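Long-range contacts in aldehyde dehydrogenase 12 (Zea mays, PDB 6D97), which probably oxidises L-glutamate gamma-semialdehyde to glutamate with NAD+ as the electron acceptor, the last step of proline catabolism in plants: residues V333-K338 with V439-S444; F297-L302 with A464-N469; N99-P104 with Y185-G190. One frame throughout, in Å; residues are numbered along the deposited sequence.

Interaction 1: V333-K338 with V439-S444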
loop_
_atom_site.group_PDB
_atom_site.type_symbol
_atom_site.label_atom_id
_atom_site.label_comp_id
_atom_site.label_asym_id
_atom_site.label_seq_id
_atom_site.Cartn_x
_atom_site.Cartn_y
_atom_site.Cartn_z
ATOM N N VAL A 333 3.217 -7.275 35.527
ATOM C CA VAL A 333 4.402 -6.814 36.238
ATOM C C VAL A 333 4.582 -5.326 35.963
ATOM O O VAL A 333 4.265 -4.836 34.875
ATOM C CB VAL A 333 5.655 -7.630 35.848
ATOM C CG1 VAL A 333 5.942 -7.491 34.375
ATOM C CG2 VAL A 333 6.862 -7.203 36.683
ATOM N N LEU A 334 5.079 -4.609 36.972
ATOM C CA LEU A 334 5.303 -3.171 36.897
ATOM C C LEU A 334 6.745 -2.883 37.289
ATOM O O LEU A 334 7.136 -3.129 38.434
ATOM C CB LEU A 334 4.329 -2.420 37.814
ATOM C CG LEU A 334 4.360 -0.890 37.826
ATOM C CD1 LEU A 334 3.952 -0.350 36.472
ATOM C CD2 LEU A 334 3.444 -0.340 38.905
ATOM N N PHE A 335 7.536 -2.380 36.340
ATOM C CA PHE A 335 8.909 -1.942 36.594
ATOM C C PHE A 335 8.869 -0.449 36.911
ATOM O O PHE A 335 8.736 0.382 36.009
ATOM C CB PHE A 335 9.814 -2.221 35.396
ATOM C CG PHE A 335 9.901 -3.674 35.012
ATOM C CD1 PHE A 335 10.847 -4.506 35.590
ATOM C CD2 PHE A 335 9.056 -4.201 34.047
ATOM C CE1 PHE A 335 10.936 -5.841 35.230
ATOM C CE2 PHE A 335 9.141 -5.532 33.681
ATOM C CZ PHE A 335 10.082 -6.354 34.273
ATOM N N MET A 336 8.994 -0.106 38.192
ATOM C CA MET A 336 8.932 1.283 38.637
ATOM C C MET A 336 10.330 1.892 38.662
ATOM O O MET A 336 11.209 1.410 39.385
ATOM C CB MET A 336 8.309 1.386 40.030
ATOM C CG MET A 336 6.847 1.003 40.132
ATOM S SD MET A 336 6.271 1.291 41.813
ATOM C CE MET A 336 6.791 2.993 42.023
ATOM N N HIS A 337 10.532 2.961 37.892
ATOM C CA HIS A 337 11.753 3.742 38.035
ATOM C C HIS A 337 11.802 4.357 39.428
ATOM O O HIS A 337 10.777 4.776 39.972
ATOM C CB HIS A 337 11.830 4.837 36.969
ATOM C CG HIS A 337 13.184 5.469 36.847
ATOM N ND1 HIS A 337 13.729 6.264 37.833
ATOM C CD2 HIS A 337 14.103 5.423 35.854
ATOM C CE1 HIS A 337 14.926 6.676 37.455
ATOM N NE2 HIS A 337 15.177 6.180 36.257
ATOM N N LYS A 338 13.005 4.408 40.007
ATOM C CA LYS A 338 13.156 4.858 41.389
ATOM C C LYS A 338 12.558 6.242 41.612
ATOM O O LYS A 338 12.088 6.545 42.715
ATOM C CB LYS A 338 14.637 4.851 41.777
ATOM C CG LYS A 338 14.901 4.934 43.273
ATOM C CD LYS A 338 16.394 4.886 43.569
ATOM C CE LYS A 338 16.670 4.934 45.064
ATOM N NZ LYS A 338 16.164 6.186 45.693
ATOM N N VAL A 439 2.976 -8.292 39.943
ATOM C CA VAL A 439 4.240 -8.102 40.639
ATOM C C VAL A 439 4.720 -6.681 40.365
ATOM O O VAL A 439 4.642 -6.193 39.230
ATOM C CB VAL A 439 5.290 -9.143 40.211
ATOM C CG1 VAL A 439 6.633 -8.882 40.880
ATOM C CG2 VAL A 439 4.788 -10.548 40.526
ATOM N N VAL A 440 5.188 -6.005 41.409
ATOM C CA VAL A 440 5.768 -4.674 41.297
ATOM C C VAL A 440 7.242 -4.773 41.677
ATOM O O VAL A 440 7.618 -5.515 42.598
ATOM C CB VAL A 440 5.037 -3.656 42.189
ATOM C CG1 VAL A 440 5.703 -2.302 42.135
ATOM C CG2 VAL A 440 3.578 -3.557 41.775
ATOM N N THR A 441 8.086 -4.045 40.948
ATOM C CA THR A 441 9.501 -3.973 41.265
ATOM C C THR A 441 10.008 -2.570 40.955
ATOM O O THR A 441 9.310 -1.734 40.369
ATOM C CB THR A 441 10.305 -5.022 40.490
ATOM O OG1 THR A 441 11.584 -5.183 41.114
ATOM C CG2 THR A 441 10.499 -4.609 39.047
ATOM N N GLU A 442 11.240 -2.314 41.381
ATOM C CA GLU A 442 11.858 -1.003 41.248
ATOM C C GLU A 442 13.217 -1.137 40.581
ATOM O O GLU A 442 13.955 -2.094 40.835
ATOM C CB GLU A 442 12.009 -0.319 42.611
ATOM C CG GLU A 442 12.541 1.100 42.521
ATOM C CD GLU A 442 12.975 1.648 43.864
ATOM O OE1 GLU A 442 12.134 2.256 44.559
ATOM O OE2 GLU A 442 14.158 1.464 44.225
ATOM N N TYR A 443 13.538 -0.172 39.721
ATOM C CA TYR A 443 14.850 -0.082 39.100
ATOM C C TYR A 443 15.357 1.348 39.190
ATOM O O TYR A 443 14.582 2.302 39.072
ATOM C CB TYR A 443 14.823 -0.554 37.633
ATOM C CG TYR A 443 14.173 0.388 36.637
ATOM C CD1 TYR A 443 12.799 0.359 36.413
ATOM C CD2 TYR A 443 14.944 1.274 35.886
ATOM C CE1 TYR A 443 12.206 1.203 35.490
ATOM C CE2 TYR A 443 14.362 2.121 34.963
ATOM C CZ TYR A 443 12.994 2.081 34.770
ATOM O OH TYR A 443 12.411 2.924 33.856
ATOM N N SER A 444 16.659 1.487 39.419
ATOM C CA SER A 444 17.297 2.790 39.487
ATOM C C SER A 444 17.730 3.229 38.094
ATOM O O SER A 444 17.618 2.488 37.115
ATOM C CB SER A 444 18.496 2.763 40.438
ATOM O OG SER A 444 19.532 1.934 39.943
#
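His337 turns the edge of its imidazole toward the face of the Tyr443 ring where two neighbouring parallel strands end, in the large mixed sheet of the aldehyde dehydrogenase catalytic domain. The offset edge-to-face pair has centroids 5.0 Å apart and planes at 72°. His337 CA adds a CH-pi contact over the face, 3.9 Å from the centroid of the Tyr443 ring. Tyr443 reaches this position with CG between its backbone N and carbonyl carbon (chi1 74°), which folds the ring across toward the partner strand and carries its hydroxyl to the carbonyl oxygen of Leu302. A phenylalanine here would probably keep much of the stacking but leave the Leu302 oxygen without this hydroxyl partner. Two residues earlier, on the same face, Thr441 sends its methyl CG2 obliquely to Phe335 CD1, 3.5 Å away, while OG1 bonds to the Val415 carbonyl. On the other face the thioether of Met336 crosses Val440, SD lying 3.7 Å from CG1, against helix 345-354. Five backbone hydrogen bonds join the strands, from Leu334 N with Val439 O onward; the last, Lys338 N to Tyr443 O at 2.8 Å, is the most bent, at 131°.

Interaction 2: F297-L302 with A464-N469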
loop_
_atom_site.group_PDB
_atom_site.type_symbol
_atom_site.label_atom_id
_atom_site.label_comp_id
_atom_site.label_asym_id
_atom_site.label_seq_id
_atom_site.Cartn_x
_atom_site.Cartn_y
_atom_site.Cartn_z
ATOM N N PHE A 297 2.452 -12.481 29.418
ATOM C CA PHE A 297 2.903 -11.888 30.670
ATOM C C PHE A 297 3.341 -10.474 30.349
ATOM O O PHE A 297 4.501 -10.224 29.998
ATOM C CB PHE A 297 4.025 -12.724 31.312
ATOM C CG PHE A 297 4.324 -12.330 32.712
ATOM C CD1 PHE A 297 3.600 -12.851 33.764
ATOM C CD2 PHE A 297 5.308 -11.402 32.978
ATOM C CE1 PHE A 297 3.864 -12.456 35.069
ATOM C CE2 PHE A 297 5.576 -11.009 34.277
ATOM C CZ PHE A 297 4.857 -11.539 35.322
ATOM N N ASP A 298 2.415 -9.529 30.498
ATOM C CA ASP A 298 2.567 -8.166 29.980
ATOM C C ASP A 298 3.144 -7.232 31.040
ATOM O O ASP A 298 2.756 -7.286 32.216
ATOM C CB ASP A 298 1.205 -7.678 29.503
ATOM C CG ASP A 298 0.445 -8.770 28.768
ATOM O OD1 ASP A 298 1.005 -9.367 27.850
ATOM O OD2 ASP A 298 -0.725 -9.006 29.084
ATOM N N TRP A 299 4.095 -6.410 30.621
ATOM C CA TRP A 299 4.850 -5.558 31.515
ATOM C C TRP A 299 4.524 -4.097 31.252
ATOM O O TRP A 299 4.133 -3.715 30.145
ATOM C CB TRP A 299 6.376 -5.785 31.380
ATOM C CG TRP A 299 6.909 -5.842 29.973
ATOM C CD1 TRP A 299 7.167 -6.965 29.235
ATOM C CD2 TRP A 299 7.276 -4.731 29.150
ATOM N NE1 TRP A 299 7.658 -6.616 28.000
ATOM C CE2 TRP A 299 7.733 -5.250 27.921
ATOM C CE3 TRP A 299 7.254 -3.344 29.330
ATOM C CZ2 TRP A 299 8.164 -4.432 26.880
ATOM C CZ3 TRP A 299 7.676 -2.535 28.298
ATOM C CH2 TRP A 299 8.125 -3.080 27.086
ATOM N N LYS A 300 4.678 -3.287 32.297
ATOM C CA LYS A 300 4.641 -1.836 32.202
ATOM C C LYS A 300 5.923 -1.303 32.811
ATOM O O LYS A 300 6.278 -1.666 33.938
ATOM C CB LYS A 300 3.425 -1.247 32.917
ATOM C CG LYS A 300 3.410 0.269 32.942
ATOM C CD LYS A 300 2.128 0.793 33.563
ATOM C CE LYS A 300 0.956 0.675 32.600
ATOM N NZ LYS A 300 -0.357 0.742 33.302
ATOM N N ILE A 301 6.632 -0.481 32.047
ATOM C CA ILE A 301 7.835 0.195 32.507
ATOM C C ILE A 301 7.491 1.660 32.720
ATOM O O ILE A 301 6.934 2.310 31.826
ATOM C CB ILE A 301 8.991 0.048 31.502
ATOM C CG1 ILE A 301 9.402 -1.417 31.339
ATOM C CG2 ILE A 301 10.176 0.876 31.945
ATOM C CD1 ILE A 301 10.409 -1.626 30.222
ATOM N N LEU A 302 7.804 2.173 33.904
ATOM C CA LEU A 302 7.701 3.598 34.177
ATOM C C LEU A 302 9.060 4.242 33.933
ATOM O O LEU A 302 10.074 3.791 34.478
ATOM C CB LEU A 302 7.249 3.856 35.615
ATOM C CG LEU A 302 5.981 3.188 36.154
ATOM C CD1 LEU A 302 5.723 3.662 37.577
ATOM C CD2 LEU A 302 4.774 3.463 35.274
ATOM N N ALA A 464 2.374 -4.479 26.203
ATOM C CA ALA A 464 3.390 -3.814 27.004
ATOM C C ALA A 464 3.099 -2.323 26.991
ATOM O O ALA A 464 2.453 -1.808 26.074
ATOM C CB ALA A 464 4.799 -4.089 26.476
ATOM N N ALA A 465 3.588 -1.637 28.020
ATOM C CA ALA A 465 3.409 -0.201 28.154
ATOM C C ALA A 465 4.693 0.430 28.665
ATOM O O ALA A 465 5.331 -0.092 29.583
ATOM C CB ALA A 465 2.251 0.140 29.100
ATOM N N ILE A 466 5.060 1.556 28.063
ATOM C CA ILE A 466 6.231 2.328 28.460
ATOM C C ILE A 466 5.716 3.709 28.837
ATOM O O ILE A 466 5.415 4.534 27.965
ATOM C CB ILE A 466 7.285 2.405 27.352
ATOM C CG1 ILE A 466 7.485 1.026 26.717
ATOM C CG2 ILE A 466 8.601 2.929 27.916
ATOM C CD1 ILE A 466 8.108 1.078 25.356
ATOM N N VAL A 467 5.597 3.962 30.139
ATOM C CA VAL A 467 4.998 5.197 30.643
ATOM C C VAL A 467 6.126 6.216 30.773
ATOM O O VAL A 467 6.824 6.288 31.785
ATOM C CB VAL A 467 4.254 4.976 31.955
ATOM C CG1 VAL A 467 3.628 6.278 32.427
ATOM C CG2 VAL A 467 3.195 3.892 31.783
ATOM N N SER A 468 6.294 7.016 29.723
ATOM C CA SER A 468 7.296 8.068 29.626
ATOM C C SER A 468 7.005 8.870 28.369
ATOM O O SER A 468 6.480 8.333 27.390
ATOM C CB SER A 468 8.720 7.498 29.573
ATOM O OG SER A 468 9.652 8.479 29.153
ATOM N N ASN A 469 7.336 10.160 28.410
ATOM C CA ASN A 469 7.270 11.016 27.231
ATOM C C ASN A 469 8.645 11.400 26.707
ATOM O O ASN A 469 8.733 12.135 25.719
ATOM C CB ASN A 469 6.455 12.278 27.529
ATOM C CG ASN A 469 4.986 12.091 27.236
ATOM O OD1 ASN A 469 4.548 10.992 26.910
ATOM N ND2 ASN A 469 4.215 13.163 27.348
#
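Trp299 lays its indole over the methyl group of Ala464, and here the side chains of two parallel strands pack most tightly. Ala464 CB sits 3.3 Å from the centroid of the six-membered ring of Trp299, only 10° off the ring normal, a close CH-pi contact. With CG lodged between the backbone N and the carbonyl carbon (chi1 46°), the tryptophan swings its ring across to the partner strand. Its edge meets Ile466, whose CG1 is 3.9 Å from Trp299 CZ3, the two side chains running side by side.

The opposite face of the pair is aliphatic. The stem of Lys300 crosses Val467 obliquely, CD to CG2 at 3.7 Å, and bends at chi3 so that NZ reaches Gln331 and forms a salt bridge with Asp319; a buried ammonium is thus supplied with polar partners. Three backbone bonds hold the register, among them Ile301 N to Ala465 O at 2.8 Å. Beyond Val467 the pairing ends: Ser468 turns to Asp305, and the partly exposed Asn469 donates from ND2 to Val534 O of a neighbouring subunit.

The pair lies inside the mixed catalytic-domain sheet, flanked by strands 331-337 and 485-488, with helix 471-479 packed on Ile466 and helix 309-321 on Lys300 and Val467.

Interaction 3: N99-P104 with Y185-G190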
loop_
_atom_site.group_PDB
_atom_site.type_symbol
_atom_site.label_atom_id
_atom_site.label_comp_id
_atom_site.label_asym_id
_atom_site.label_seq_id
_atom_site.Cartn_x
_atom_site.Cartn_y
_atom_site.Cartn_z
ATOM N N ASN A 99 -13.644 -16.286 -3.717
ATOM C CA ASN A 99 -12.290 -15.755 -3.775
ATOM C C ASN A 99 -12.316 -14.577 -4.742
ATOM O O ASN A 99 -13.374 -14.307 -5.328
ATOM C CB ASN A 99 -11.289 -16.844 -4.186
ATOM C CG ASN A 99 -11.624 -17.491 -5.508
ATOM O OD1 ASN A 99 -11.675 -16.825 -6.542
ATOM N ND2 ASN A 99 -11.802 -18.810 -5.493
ATOM N N PRO A 100 -11.214 -13.839 -4.931
ATOM C CA PRO A 100 -11.279 -12.652 -5.801
ATOM C C PRO A 100 -11.763 -12.919 -7.218
ATOM O O PRO A 100 -12.131 -11.961 -7.907
ATOM C CB PRO A 100 -9.833 -12.140 -5.799
ATOM C CG PRO A 100 -9.306 -12.542 -4.490
ATOM C CD PRO A 100 -9.931 -13.885 -4.199
ATOM N N LEU A 101 -11.783 -14.171 -7.679
ATOM C CA LEU A 101 -12.222 -14.483 -9.033
ATOM C C LEU A 101 -13.500 -15.309 -9.096
ATOM O O LEU A 101 -14.024 -15.520 -10.195
ATOM C CB LEU A 101 -11.115 -15.232 -9.792
ATOM C CG LEU A 101 -9.819 -14.462 -10.045
ATOM C CD1 LEU A 101 -8.866 -15.280 -10.911
ATOM C CD2 LEU A 101 -10.107 -13.110 -10.678
ATOM N N LYS A 102 -14.008 -15.789 -7.962
ATOM C CA LYS A 102 -15.146 -16.700 -7.942
ATOM C C LYS A 102 -16.196 -16.198 -6.964
ATOM O O LYS A 102 -15.871 -15.876 -5.816
ATOM C CB LYS A 102 -14.709 -18.115 -7.558
ATOM C CG LYS A 102 -15.850 -19.114 -7.561
ATOM C CD LYS A 102 -15.408 -20.456 -7.022
ATOM C CE LYS A 102 -15.100 -20.352 -5.541
ATOM N NZ LYS A 102 -14.881 -21.686 -4.921
ATOM N N ALA A 103 -17.451 -16.160 -7.415
ATOM C CA ALA A 103 -18.574 -15.650 -6.636
ATOM C C ALA A 103 -18.248 -14.341 -5.911
ATOM O O ALA A 103 -18.500 -14.214 -4.708
ATOM C CB ALA A 103 -19.058 -16.699 -5.646
ATOM N N PRO A 104 -17.698 -13.341 -6.612
ATOM C CA PRO A 104 -17.289 -12.105 -5.923
ATOM C C PRO A 104 -18.445 -11.363 -5.290
ATOM O O PRO A 104 -18.221 -10.562 -4.373
ATOM C CB PRO A 104 -16.638 -11.275 -7.038
ATOM C CG PRO A 104 -17.326 -11.734 -8.266
ATOM C CD PRO A 104 -17.583 -13.205 -8.076
ATOM N N TYR A 185 -2.842 -12.098 -5.322
ATOM C CA TYR A 185 -4.171 -12.119 -4.732
ATOM C C TYR A 185 -4.120 -12.616 -3.294
ATOM O O TYR A 185 -3.144 -13.231 -2.858
ATOM C CB TYR A 185 -5.121 -13.016 -5.536
ATOM C CG TYR A 185 -5.494 -12.479 -6.897
ATOM C CD1 TYR A 185 -6.575 -11.614 -7.051
ATOM C CD2 TYR A 185 -4.773 -12.847 -8.031
ATOM C CE1 TYR A 185 -6.924 -11.127 -8.297
ATOM C CE2 TYR A 185 -5.111 -12.367 -9.278
ATOM C CZ TYR A 185 -6.189 -11.511 -9.405
ATOM O OH TYR A 185 -6.522 -11.033 -10.649
ATOM N N ARG A 186 -5.196 -12.341 -2.560
ATOM C CA ARG A 186 -5.423 -12.920 -1.239
ATOM C C ARG A 186 -6.423 -14.054 -1.424
ATOM O O ARG A 186 -7.613 -13.818 -1.642
ATOM C CB ARG A 186 -5.934 -11.879 -0.249
ATOM C CG ARG A 186 -5.067 -10.641 -0.107
ATOM C CD ARG A 186 -3.624 -10.989 0.201
ATOM N NE ARG A 186 -3.510 -11.882 1.350
ATOM C CZ ARG A 186 -2.358 -12.346 1.822
ATOM N NH1 ARG A 186 -1.219 -11.996 1.244
ATOM N NH2 ARG A 186 -2.347 -13.162 2.867
ATOM N N TRP A 187 -5.933 -15.286 -1.348
ATOM C CA TRP A 187 -6.754 -16.473 -1.549
ATOM C C TRP A 187 -7.228 -17.019 -0.210
ATOM O O TRP A 187 -6.480 -16.987 0.769
ATOM C CB TRP A 187 -5.964 -17.557 -2.274
ATOM C CG TRP A 187 -6.714 -18.190 -3.385
ATOM C CD1 TRP A 187 -7.128 -19.490 -3.471
ATOM C CD2 TRP A 187 -7.144 -17.550 -4.588
ATOM N NE1 TRP A 187 -7.789 -19.697 -4.657
ATOM C CE2 TRP A 187 -7.815 -18.521 -5.361
ATOM C CE3 TRP A 187 -7.030 -16.248 -5.088
ATOM C CZ2 TRP A 187 -8.369 -18.230 -6.606
ATOM C CZ3 TRP A 187 -7.579 -15.961 -6.324
ATOM C CH2 TRP A 187 -8.241 -16.949 -7.070
ATOM N N PRO A 188 -8.446 -17.547 -0.137
ATOM C CA PRO A 188 -8.906 -18.159 1.112
ATOM C C PRO A 188 -8.205 -19.486 1.347
ATOM O O PRO A 188 -7.483 -20.008 0.496
ATOM C CB PRO A 188 -10.407 -18.354 0.880
ATOM C CG PRO A 188 -10.520 -18.528 -0.589
ATOM C CD PRO A 188 -9.465 -17.634 -1.197
ATOM N N TYR A 189 -8.430 -20.034 2.535
ATOM C CA TYR A 189 -7.964 -21.377 2.837
ATOM C C TYR A 189 -9.045 -22.430 2.648
ATOM O O TYR A 189 -8.719 -23.599 2.409
ATOM C CB TYR A 189 -7.439 -21.452 4.268
ATOM C CG TYR A 189 -6.168 -20.679 4.525
ATOM C CD1 TYR A 189 -4.927 -21.200 4.185
ATOM C CD2 TYR A 189 -6.204 -19.444 5.145
ATOM C CE1 TYR A 189 -3.760 -20.499 4.441
ATOM C CE2 TYR A 189 -5.051 -18.742 5.400
ATOM C CZ TYR A 189 -3.834 -19.271 5.051
ATOM O OH TYR A 189 -2.696 -18.552 5.321
ATOM N N GLY A 190 -10.314 -22.046 2.747
ATOM C CA GLY A 190 -11.404 -22.978 2.618
ATOM C C GLY A 190 -11.966 -23.375 3.968
ATOM O O GLY A 190 -12.447 -22.533 4.736
#
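The Asn99 amide is stacked on one face of the Trp187 indole, the two planes only 18° apart and Asn99 CG 3.5 Å from Trp187 CZ2. On that same face Asn99 CB stands 4.0 Å from the centroid of the Trp187 six-membered ring, in a CH-pi contact. At the ring's edge Leu101 CG approaches Trp187 CH2 to 4.2 Å, whereas Pro100 CD comes in obliquely; Arg528 adds a cation-pi partner. The second ring, Tyr185, is met obliquely by Pro100, CB to CD1 at 3.5 Å, the two side chains running antiparallel past one another.

The amide is fixed from both ends. Asn99 OD1 accepts from Leu101 N at 2.9 Å, in the carbonyl plane, forming an Asx turn within the type I turn Asn99-Lys102. Asn99 ND2 is gripped by His95 O and by Gly479 O of a neighbouring subunit. Leu478 of that subunit packs on both Leu101 and Trp187, and Pro174 of another subunit meets Pro100. A loop turn thus rests on strand 180-187, part of the three-stranded antiparallel sheet 170-174, 180-187 and 526-533, consistent with the oligomerisation flap characteristic of aldehyde dehydrogenases.

Overall arrangement
Interactions 1 and 2 are neighbouring strand pairs of one sheet, their centres about 10 Å apart. Strands 331-337 and 298-302 run next to each other, joined by Phe335 N to Lys300 O at 2.8 Å, and Val333 CG1 packs 3.5 Å from Trp299 CB. Interaction 3 lies far off, its centre about 49 Å from that of interaction 1 and about 40 Å from that of interaction 2. The tetramer brings two of them into relation: helix 471-479, which packs on Ile466 in interaction 2, supplies Gly479 and Leu478 to interaction 3 of a neighbouring subunit. All three contacts stand away from the NAD pocket, although residues 185-190 lead directly into strand 191-196, which carries Ile195 and Thr196 of that pocket.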